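Putative hydrolase (Bacteroides ovatus, PDB 4HBS) is of unknown function but, as a five-bladed beta-propeller of the beta-fructosidase clan, probably acts as a hydrolase, perhaps on glycans. Local coordinates at residues Phe339-Phe344 with Ile373-Asp378; Trp22-Met27 with Arg401-Glu406; Thr191-Tyr196 with Arg254-Gln259; Ile135-Ala140 with Trp174-Asn179. All coordinates share one frame; numbering follows the deposited sequence.

Interaction 1 of 4, residues Phe339-Phe344 with Ile373-Asp378; sequences FTLPEF and ISTNTD
Leu-341 and Thr-375 reach toward each other tip to tip: the leucine presents both branches to a single methyl, with CD2 3.5 Å and CD1 3.8 Å from Thr-375 CG2. Rotation about the first bond of Thr-375 (chi1 64°) sets OG1 between the backbone N and the carbonyl carbon and leaves CG2 to meet the leucine, so the threonine behaves here as an apolar residue.

The second pair meets differently. Phe-339 and Ile-373 slide past each other in opposite directions, and the isoleucine arrives at the ring's edge, near its plane, where CD1 lies 3.9 Å from Phe-339 CE1. With CG1 anti to the carbonyl carbon, Ile-373 sends its longer branch out to that rim. All four side chains are buried, and the backbones stay well apart, with 8.7 Å between Leu-341 CA and Thr-375 CA, so the two segments meet through side chains.

Ser-374, between the two contact residues of its strand, points away from this interface; it and Asn-376 lie against Val-61 of the first blade, and Asn-376 OD1 accepts from Gly-60 N. The same amide bends back on its own strand: ND2 donates to Thr-375 O at 2.9 Å, from above the carbonyl plane.

Strand 333-340 is an edge strand of its sheet, while 371-377 lies next to edge strand 356-361 of the following sheet. Apolar packing between the faces of consecutive antiparallel sheets is characteristic of the beta-propeller, here between its fourth and fifth blades.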
# COMPACT_ATOMS: atom_id res chain seq x y z
N PHE A 339 15.27 -1.25 9.31
CA PHE A 339 14.89 -1.67 10.65
C PHE A 339 14.11 -2.99 10.61
O PHE A 339 13.75 -3.45 9.53
CB PHE A 339 14.09 -0.58 11.37
CG PHE A 339 12.64 -0.44 10.99
CD1 PHE A 339 12.27 0.19 9.81
CD2 PHE A 339 11.63 -0.84 11.87
CE1 PHE A 339 10.92 0.38 9.49
CE2 PHE A 339 10.29 -0.61 11.57
CZ PHE A 339 9.94 -0.01 10.38
N THR A 340 13.86 -3.57 11.78
CA THR A 340 13.14 -4.83 11.93
C THR A 340 11.80 -4.57 12.57
O THR A 340 11.76 -3.99 13.65
CB THR A 340 13.96 -5.80 12.73
OG1 THR A 340 15.25 -5.89 12.14
CG2 THR A 340 13.34 -7.17 12.77
N LEU A 341 10.71 -4.99 11.93
CA LEU A 341 9.36 -4.75 12.44
C LEU A 341 9.10 -5.57 13.68
O LEU A 341 9.65 -6.66 13.79
CB LEU A 341 8.32 -5.05 11.37
CG LEU A 341 8.33 -4.06 10.21
CD1 LEU A 341 7.77 -4.68 8.94
CD2 LEU A 341 7.59 -2.81 10.57
N PRO A 342 8.27 -5.08 14.63
CA PRO A 342 8.03 -5.85 15.86
C PRO A 342 7.53 -7.27 15.67
O PRO A 342 6.80 -7.56 14.73
CB PRO A 342 6.98 -5.02 16.60
CG PRO A 342 7.12 -3.66 16.08
CD PRO A 342 7.57 -3.79 14.66
N GLU A 343 7.89 -8.14 16.62
CA GLU A 343 7.47 -9.54 16.66
C GLU A 343 6.05 -9.63 17.32
O GLU A 343 5.29 -10.55 17.02
CB GLU A 343 8.52 -10.33 17.45
CG GLU A 343 8.38 -11.85 17.45
CD GLU A 343 9.29 -12.51 18.47
OE1 GLU A 343 10.31 -11.89 18.85
OE2 GLU A 343 8.96 -13.64 18.91
N PHE A 344 5.71 -8.62 18.18
CA PHE A 344 4.45 -8.53 18.93
C PHE A 344 3.70 -7.23 18.65
O PHE A 344 4.34 -6.18 18.51
CB PHE A 344 4.77 -8.57 20.42
CG PHE A 344 5.52 -9.80 20.82
CD1 PHE A 344 4.84 -10.95 21.17
CD2 PHE A 344 6.91 -9.81 20.83
CE1 PHE A 344 5.54 -12.09 21.59
CE2 PHE A 344 7.61 -10.96 21.20
CZ PHE A 344 6.92 -12.09 21.59
N ILE A 373 6.14 4.79 7.13
CA ILE A 373 5.91 3.41 6.73
C ILE A 373 4.69 2.84 7.46
O ILE A 373 4.42 3.23 8.60
CB ILE A 373 7.20 2.58 7.03
CG1 ILE A 373 8.36 3.04 6.12
CG2 ILE A 373 6.98 1.08 6.88
CD1 ILE A 373 9.70 2.77 6.65
N SER A 374 3.96 1.93 6.82
CA SER A 374 2.80 1.28 7.41
C SER A 374 2.81 -0.18 7.04
O SER A 374 3.15 -0.51 5.91
CB SER A 374 1.50 1.95 6.96
OG SER A 374 1.06 1.50 5.68
N THR A 375 2.44 -1.05 7.98
CA THR A 375 2.37 -2.49 7.74
C THR A 375 0.94 -2.94 7.60
O THR A 375 0.01 -2.15 7.71
CB THR A 375 2.99 -3.23 8.92
OG1 THR A 375 2.22 -3.00 10.10
CG2 THR A 375 4.43 -2.87 9.14
N ASN A 376 0.78 -4.22 7.30
CA ASN A 376 -0.46 -4.97 7.34
C ASN A 376 -0.10 -6.20 8.13
O ASN A 376 1.02 -6.68 7.95
CB ASN A 376 -0.97 -5.35 5.94
CG ASN A 376 -1.52 -4.26 5.04
OD1 ASN A 376 -1.86 -4.56 3.89
ND2 ASN A 376 -1.66 -3.01 5.49
N THR A 377 -0.99 -6.70 9.02
CA THR A 377 -0.71 -7.90 9.80
C THR A 377 -1.89 -8.82 9.72
O THR A 377 -2.98 -8.40 9.34
CB THR A 377 -0.27 -7.58 11.22
OG1 THR A 377 -1.03 -6.49 11.72
CG2 THR A 377 1.21 -7.24 11.28
N ASP A 378 -1.66 -10.08 10.07
CA ASP A 378 -2.54 -11.25 9.93
C ASP A 378 -2.51 -12.12 11.16
O ASP A 378 -1.42 -12.29 11.72
CB ASP A 378 -1.87 -12.13 8.81
CG ASP A 378 -2.61 -12.51 7.59
OD1 ASP A 378 -3.54 -11.77 7.21
OD2 ASP A 378 -2.17 -13.45 6.91

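Interaction 2 of 4, residues Trp22-Met27 with Arg401-Glu406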
# COMPACT_ATOMS: atom_id res chain seq x y z
N TRP A 22 3.07 15.19 17.71
CA TRP A 22 3.13 14.09 16.74
C TRP A 22 2.85 12.71 17.36
O TRP A 22 2.54 11.77 16.63
CB TRP A 22 4.50 14.05 16.02
CG TRP A 22 4.86 15.31 15.26
CD1 TRP A 22 4.05 16.37 14.98
CD2 TRP A 22 6.13 15.60 14.66
NE1 TRP A 22 4.74 17.32 14.28
CE2 TRP A 22 6.03 16.89 14.07
CE3 TRP A 22 7.36 14.92 14.57
CZ2 TRP A 22 7.08 17.47 13.36
CZ3 TRP A 22 8.42 15.52 13.91
CH2 TRP A 22 8.28 16.78 13.31
N ASN A 23 2.97 12.58 18.70
CA ASN A 23 2.73 11.36 19.46
C ASN A 23 3.54 10.16 18.88
O ASN A 23 3.01 9.08 18.61
CB ASN A 23 1.23 11.05 19.56
CG ASN A 23 0.84 10.12 20.71
OD1 ASN A 23 1.68 9.66 21.50
ND2 ASN A 23 -0.44 9.74 20.76
N LEU A 24 4.85 10.39 18.70
CA LEU A 24 5.79 9.37 18.25
C LEU A 24 6.44 8.74 19.49
O LEU A 24 6.65 9.43 20.49
CB LEU A 24 6.87 9.97 17.32
CG LEU A 24 6.38 10.70 16.06
CD1 LEU A 24 7.53 11.08 15.20
CD2 LEU A 24 5.43 9.86 15.27
N GLU A 25 6.73 7.43 19.44
CA GLU A 25 7.36 6.72 20.54
C GLU A 25 8.60 6.03 19.98
O GLU A 25 8.45 5.16 19.13
CB GLU A 25 6.36 5.72 21.16
CG GLU A 25 6.78 5.10 22.48
CD GLU A 25 6.23 3.71 22.70
OE1 GLU A 25 5.01 3.58 22.94
OE2 GLU A 25 7.01 2.74 22.55
N LEU A 26 9.82 6.47 20.39
CA LEU A 26 11.06 5.90 19.87
C LEU A 26 11.14 4.42 20.17
O LEU A 26 10.76 4.00 21.26
CB LEU A 26 12.29 6.61 20.47
CG LEU A 26 13.64 6.26 19.86
CD1 LEU A 26 13.85 6.96 18.54
CD2 LEU A 26 14.73 6.65 20.76
N MSE A 27 11.61 3.61 19.20
CA MSE A 27 11.75 2.17 19.39
C MSE A 27 13.15 1.87 19.82
O MSE A 27 14.07 2.56 19.39
CB MSE A 27 11.41 1.41 18.11
CG MSE A 27 9.94 1.19 17.95
SE MSE A 27 9.53 0.23 16.35
CE MSE A 27 10.08 -1.49 16.87
N ARG A 401 7.72 5.88 11.72
CA ARG A 401 8.45 6.99 11.10
C ARG A 401 9.94 6.73 11.30
O ARG A 401 10.34 6.34 12.41
CB ARG A 401 8.06 8.34 11.68
CG ARG A 401 6.57 8.62 11.60
CD ARG A 401 6.23 10.03 11.17
NE ARG A 401 4.78 10.17 10.99
CZ ARG A 401 4.17 11.11 10.26
NH1 ARG A 401 4.88 12.03 9.61
NH2 ARG A 401 2.85 11.13 10.17
N VAL A 402 10.74 6.84 10.23
CA VAL A 402 12.18 6.63 10.28
C VAL A 402 12.84 7.97 10.01
O VAL A 402 12.66 8.52 8.92
CB VAL A 402 12.68 5.55 9.29
CG1 VAL A 402 14.15 5.21 9.52
CG2 VAL A 402 11.82 4.29 9.36
N PHE A 403 13.56 8.50 11.00
CA PHE A 403 14.30 9.76 10.83
C PHE A 403 15.77 9.47 10.63
O PHE A 403 16.32 8.55 11.26
CB PHE A 403 14.11 10.67 12.04
CG PHE A 403 12.72 11.20 12.18
CD1 PHE A 403 11.70 10.40 12.66
CD2 PHE A 403 12.44 12.54 11.91
CE1 PHE A 403 10.42 10.91 12.83
CE2 PHE A 403 11.16 13.04 12.08
CZ PHE A 403 10.15 12.22 12.53
N ASN A 404 16.40 10.23 9.75
CA ASN A 404 17.82 10.09 9.45
C ASN A 404 18.14 8.73 8.75
O ASN A 404 19.25 8.22 8.87
CB ASN A 404 18.64 10.30 10.74
CG ASN A 404 20.00 10.92 10.53
OD1 ASN A 404 20.27 11.60 9.53
ND2 ASN A 404 20.89 10.70 11.48
N TRP A 405 17.15 8.18 8.00
CA TRP A 405 17.30 6.95 7.17
C TRP A 405 18.46 7.09 6.16
O TRP A 405 19.10 6.10 5.82
CB TRP A 405 15.99 6.64 6.41
CG TRP A 405 15.46 7.78 5.57
CD1 TRP A 405 14.64 8.78 5.98
CD2 TRP A 405 15.82 8.08 4.21
NE1 TRP A 405 14.44 9.68 4.95
CE2 TRP A 405 15.17 9.28 3.87
CE3 TRP A 405 16.66 7.47 3.27
CZ2 TRP A 405 15.30 9.86 2.60
CZ3 TRP A 405 16.81 8.06 2.03
CH2 TRP A 405 16.13 9.24 1.70
N GLU A 406 18.72 8.33 5.69
CA GLU A 406 19.80 8.70 4.76
C GLU A 406 21.20 8.25 5.25
O GLU A 406 22.07 7.97 4.43
CB GLU A 406 19.82 10.23 4.55
CG GLU A 406 18.54 10.82 3.97
CD GLU A 406 17.64 11.60 4.91
OE1 GLU A 406 17.45 11.16 6.07
OE2 GLU A 406 17.06 12.62 4.46
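Leu-24 forks over two residues of strand 399-403, and most of the contact is apolar. Its CD1 branch crosses the Phe-403 side chain at about a right angle, 3.7 Å from CE1 of that ring. The other branch, CD2, meets the aliphatic part of Arg-401, 4.0 Å from its CG. Aromatic contact adds to this: the far corner of the Trp-22 indole comes in obliquely, CZ3 standing 4.0 Å from Phe-403 CZ, so the phenyl tip touches the indole and the leucine at once. Cutting Leu-24 back to an alanine would probably open a gap beside the phenyl ring and uncover the methylenes of Arg-401.

Charge is dealt with beyond these side chains. The Arg-401 chain, bent at chi2 (-137°), carries its guanidinium past the leucine to salt bridges with Asp-42 through NE and with Glu-370 through NH1. Trp-22 makes a cation-pi pair with Arg-367.

Between the two segments runs strand 38-42, whose backbone bonds to both; Tyr-40 also packs on Leu-24 and Phe-403. Strands from the N-terminus thus complete a sheet built from the C-terminal ones, the "velcro" closure typical of beta-propellers.

Interaction 3 of 4, residues Thr191-Tyr196 with Arg254-Gln259; sequences TCLATY and RDLGSQ
Leu-193 reaches out of strand 187-197, in one propeller blade, to a type I beta turn in the next, the turn Asp-255 to Ser-258 between strands 245-251 and 260-265. Its CB starts the chain off toward that turn, and CG stands opposite the backbone N (chi1 177°), which carries the fork outward to where both methyls find partners. CD1 takes the inner one: it lies 3.7 Å from Leu-256 CD2 and 4.0 Å from Leu-256 CG, the two leucines crossing obliquely. CD2 goes to the backbone instead, resting 3.7 Å from Gly-257 CA and 3.9 Å from Gly-257 N. One branch therefore packs into buried apolar surface while the other lies along the exposed crest of the turn.

The turn has its own bracing. Ser-258 N closes it on Asp-255 O at 3.0 Å, and Gln-171, on the strand next to that of Leu-193, bonds to it with both ends of its amide: OE1 accepts from Leu-256 N, and NE2 reaches Asp-255 OD1. That same carboxylate oxygen completes an Asx turn, taking Gly-257 N at 3.0 Å from a position 49° out of the carboxylate plane.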
# COMPACT_ATOMS: atom_id res chain seq x y z
N THR A 191 -5.36 -5.76 -15.28
CA THR A 191 -5.41 -4.45 -14.63
C THR A 191 -6.53 -3.62 -15.22
O THR A 191 -6.89 -3.78 -16.39
CB THR A 191 -4.06 -3.70 -14.79
OG1 THR A 191 -3.01 -4.50 -14.25
CG2 THR A 191 -4.07 -2.33 -14.11
N CYS A 192 -7.07 -2.70 -14.40
CA CYS A 192 -8.09 -1.76 -14.80
C CYS A 192 -7.57 -0.38 -14.56
O CYS A 192 -6.98 -0.16 -13.51
CB CYS A 192 -9.36 -2.00 -14.01
SG CYS A 192 -10.52 -0.60 -14.03
N LEU A 193 -7.77 0.56 -15.51
CA LEU A 193 -7.36 1.94 -15.32
C LEU A 193 -8.60 2.74 -14.97
O LEU A 193 -9.45 2.95 -15.84
CB LEU A 193 -6.66 2.52 -16.56
CG LEU A 193 -6.23 4.01 -16.49
CD1 LEU A 193 -5.36 4.28 -15.29
CD2 LEU A 193 -5.48 4.43 -17.75
N ALA A 194 -8.70 3.17 -13.70
CA ALA A 194 -9.83 3.95 -13.18
C ALA A 194 -9.45 5.42 -13.10
O ALA A 194 -8.35 5.72 -12.63
CB ALA A 194 -10.21 3.44 -11.79
N THR A 195 -10.32 6.34 -13.56
CA THR A 195 -10.05 7.79 -13.50
C THR A 195 -11.06 8.41 -12.54
O THR A 195 -12.26 8.20 -12.71
CB THR A 195 -10.10 8.43 -14.90
OG1 THR A 195 -9.10 7.81 -15.71
CG2 THR A 195 -9.86 9.93 -14.86
N TYR A 196 -10.58 9.15 -11.52
CA TYR A 196 -11.43 9.77 -10.50
C TYR A 196 -11.44 11.31 -10.61
O TYR A 196 -10.40 11.92 -10.88
CB TYR A 196 -10.92 9.36 -9.11
CG TYR A 196 -11.10 7.88 -8.81
CD1 TYR A 196 -12.28 7.40 -8.28
CD2 TYR A 196 -10.08 6.97 -9.09
CE1 TYR A 196 -12.46 6.04 -8.03
CE2 TYR A 196 -10.24 5.62 -8.83
CZ TYR A 196 -11.44 5.15 -8.31
OH TYR A 196 -11.57 3.79 -8.08
N ARG A 254 3.29 11.70 -18.71
CA ARG A 254 2.72 11.69 -17.35
C ARG A 254 1.27 11.13 -17.33
O ARG A 254 0.71 10.99 -16.25
CB ARG A 254 2.79 13.08 -16.70
CG ARG A 254 4.22 13.50 -16.43
CD ARG A 254 4.31 14.78 -15.64
NE ARG A 254 5.63 15.41 -15.76
CZ ARG A 254 6.73 15.03 -15.12
NH1 ARG A 254 6.71 13.99 -14.29
NH2 ARG A 254 7.88 15.68 -15.31
N ASP A 255 0.68 10.82 -18.52
CA ASP A 255 -0.63 10.17 -18.61
C ASP A 255 -0.40 8.68 -18.30
O ASP A 255 0.36 8.02 -19.00
CB ASP A 255 -1.26 10.36 -20.01
CG ASP A 255 -2.74 9.96 -20.14
OD1 ASP A 255 -3.22 9.18 -19.29
OD2 ASP A 255 -3.39 10.40 -21.12
N LEU A 256 -1.04 8.15 -17.25
CA LEU A 256 -0.90 6.74 -16.90
C LEU A 256 -1.37 5.84 -18.09
O LEU A 256 -0.81 4.76 -18.28
CB LEU A 256 -1.70 6.43 -15.62
CG LEU A 256 -1.50 5.09 -14.93
CD1 LEU A 256 -0.03 4.75 -14.76
CD2 LEU A 256 -2.16 5.10 -13.57
N GLY A 257 -2.32 6.33 -18.89
CA GLY A 257 -2.81 5.63 -20.07
C GLY A 257 -1.91 5.65 -21.30
O GLY A 257 -2.29 5.09 -22.33
N SER A 258 -0.70 6.31 -21.23
CA SER A 258 0.29 6.36 -22.32
C SER A 258 0.77 4.99 -22.69
O SER A 258 0.54 4.04 -21.94
CB SER A 258 1.52 7.14 -21.90
OG SER A 258 1.23 8.38 -21.28
N GLN A 259 1.55 4.88 -23.78
CA GLN A 259 2.13 3.60 -24.17
C GLN A 259 3.17 3.18 -23.13
O GLN A 259 3.98 4.00 -22.69
CB GLN A 259 2.78 3.69 -25.57
CG GLN A 259 3.51 2.41 -25.99
CD GLN A 259 3.42 2.16 -27.47
OE1 GLN A 259 4.06 2.85 -28.27
NE2 GLN A 259 2.60 1.19 -27.88

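Interaction 4 of 4, residues Ile135-Ala140 with Trp174-Asn179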
# COMPACT_ATOMS: atom_id res chain seq x y z
N ILE A 135 -15.08 -1.04 -6.09
CA ILE A 135 -15.03 -1.34 -7.52
C ILE A 135 -15.05 -2.86 -7.68
O ILE A 135 -14.25 -3.58 -7.09
CB ILE A 135 -13.84 -0.65 -8.23
CG1 ILE A 135 -13.95 -0.80 -9.76
CG2 ILE A 135 -12.50 -1.15 -7.74
CD1 ILE A 135 -13.09 0.16 -10.54
N ARG A 136 -16.02 -3.32 -8.45
CA ARG A 136 -16.31 -4.73 -8.67
C ARG A 136 -15.69 -5.20 -9.97
O ARG A 136 -15.68 -4.44 -10.94
CB ARG A 136 -17.85 -4.91 -8.71
CG ARG A 136 -18.37 -5.85 -7.69
CD ARG A 136 -19.85 -5.71 -7.42
NE ARG A 136 -20.70 -6.21 -8.51
CZ ARG A 136 -20.95 -7.49 -8.78
NH1 ARG A 136 -20.41 -8.45 -8.04
NH2 ARG A 136 -21.75 -7.82 -9.79
N HIS A 137 -15.22 -6.45 -10.02
CA HIS A 137 -14.67 -6.97 -11.26
C HIS A 137 -15.80 -7.44 -12.21
O HIS A 137 -16.65 -8.25 -11.81
CB HIS A 137 -13.70 -8.12 -11.01
CG HIS A 137 -12.86 -8.39 -12.21
ND1 HIS A 137 -13.36 -9.06 -13.30
CD2 HIS A 137 -11.60 -7.98 -12.48
CE1 HIS A 137 -12.39 -9.05 -14.20
NE2 HIS A 137 -11.32 -8.41 -13.75
N PRO A 138 -15.76 -7.04 -13.50
CA PRO A 138 -16.78 -7.49 -14.46
C PRO A 138 -17.03 -9.00 -14.52
O PRO A 138 -18.16 -9.40 -14.78
CB PRO A 138 -16.23 -7.03 -15.80
CG PRO A 138 -15.41 -5.86 -15.48
CD PRO A 138 -14.82 -6.10 -14.14
N LYS A 139 -15.99 -9.85 -14.29
CA LYS A 139 -16.14 -11.31 -14.32
C LYS A 139 -16.85 -11.87 -13.06
O LYS A 139 -17.19 -13.05 -13.06
CB LYS A 139 -14.77 -12.01 -14.47
CG LYS A 139 -14.16 -11.93 -15.86
CD LYS A 139 -12.80 -12.66 -15.96
CE LYS A 139 -12.91 -14.09 -16.47
NZ LYS A 139 -11.59 -14.79 -16.51
N ALA A 140 -17.03 -11.06 -11.97
CA ALA A 140 -17.66 -11.52 -10.72
C ALA A 140 -19.10 -11.84 -10.96
O ALA A 140 -19.82 -11.01 -11.52
CB ALA A 140 -17.52 -10.48 -9.63
N TRP A 174 -6.14 -0.74 -10.73
CA TRP A 174 -6.79 -1.74 -9.91
C TRP A 174 -6.37 -3.11 -10.49
O TRP A 174 -6.60 -3.35 -11.68
CB TRP A 174 -8.32 -1.55 -9.94
CG TRP A 174 -8.83 -0.40 -9.13
CD1 TRP A 174 -9.33 0.77 -9.60
CD2 TRP A 174 -8.95 -0.35 -7.70
NE1 TRP A 174 -9.75 1.57 -8.55
CE2 TRP A 174 -9.50 0.91 -7.37
CE3 TRP A 174 -8.63 -1.24 -6.66
CZ2 TRP A 174 -9.73 1.31 -6.04
CZ3 TRP A 174 -8.88 -0.86 -5.35
CH2 TRP A 174 -9.38 0.42 -5.04
N GLY A 175 -5.73 -3.95 -9.69
CA GLY A 175 -5.25 -5.26 -10.12
C GLY A 175 -6.32 -6.32 -10.04
O GLY A 175 -6.87 -6.53 -8.96
N ALA A 176 -6.63 -6.99 -11.18
CA ALA A 176 -7.66 -8.05 -11.26
C ALA A 176 -7.14 -9.31 -10.63
O ALA A 176 -6.09 -9.78 -11.04
CB ALA A 176 -8.03 -8.30 -12.70
N VAL A 177 -7.85 -9.88 -9.63
CA VAL A 177 -7.40 -11.08 -8.90
C VAL A 177 -8.41 -12.22 -9.02
O VAL A 177 -9.59 -12.01 -8.76
CB VAL A 177 -7.16 -10.70 -7.43
CG1 VAL A 177 -6.65 -11.88 -6.62
CG2 VAL A 177 -6.20 -9.52 -7.34
N ASP A 178 -7.93 -13.43 -9.42
CA ASP A 178 -8.75 -14.64 -9.58
C ASP A 178 -8.55 -15.59 -8.38
O ASP A 178 -7.43 -16.09 -8.17
CB ASP A 178 -8.38 -15.36 -10.89
CG ASP A 178 -9.27 -16.53 -11.27
OD1 ASP A 178 -10.16 -16.89 -10.46
OD2 ASP A 178 -9.13 -17.04 -12.40
N ASN A 179 -9.65 -15.85 -7.61
CA ASN A 179 -9.63 -16.74 -6.44
C ASN A 179 -10.48 -18.00 -6.68
O ASN A 179 -10.87 -18.66 -5.71
CB ASN A 179 -10.15 -15.98 -5.20
CG ASN A 179 -9.13 -15.10 -4.53
OD1 ASN A 179 -7.93 -15.16 -4.79
ND2 ASN A 179 -9.58 -14.25 -3.62
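Ile-135 lies on the indole of Trp-174, and this is the close-packed end of the contact. Its CG2 methyl sits over the face, 3.7 Å from the centroid of the five-membered ring and 15° off the normal, a CH-pi contact. The longer branch covers the pyrrole side, with CD1 3.9 Å from Trp-174 CD1. At the pyrrole edge, Trp-174 NE1 is hydrogen-bonded to Tyr-196 OH. With an alanine in place of the Trp-174 indole, that hydroxyl would probably lose its N-H partner and Ile-135 the surface it lies on.

One step along, the His-137 ring comes obliquely to Ala-176, with NE2 3.5 Å from CB. Its orientation is fixed from the other side, where ND1 accepts Lys-139 N at 2.9 Å nearly in the ring plane, within a type I turn running from His-137 to Ala-140.

Toward solvent the fit slackens. Lys-139 is exposed, and its NZ stays 5.3 Å from Asp-178 OD2, opposite charges not in contact; that carboxylate oxygen has its salt bridge with Arg-187 instead.

Residues 135-140 belong to the connection leading from the first blade's sheet into the second, laid here across the face of strand 169-178: a blade-to-blade linker of the five-bladed propeller.

How the interactions relate
Interactions 1 and 2 share the sheet in which strands 371-377 and 399-403 are neighbours; their centres are about 14 Å apart, and they touch where Val-402 CG2 packs on Ile-373 and Phe-339. Interactions 3 and 4 share another sheet, through adjacent strands 187-197 and 169-178, with centres about 17 Å apart; Trp-174 joins them. These two pairs lie on opposite sides of the chain's centre, 28 to 37 Å apart between centres. Along the chain, interactions 4, 3 and 1 follow in series, all nested in the loop closed by interaction 2. Local blade contacts thus succeed one another round the propeller, and the terminal strands close the ring.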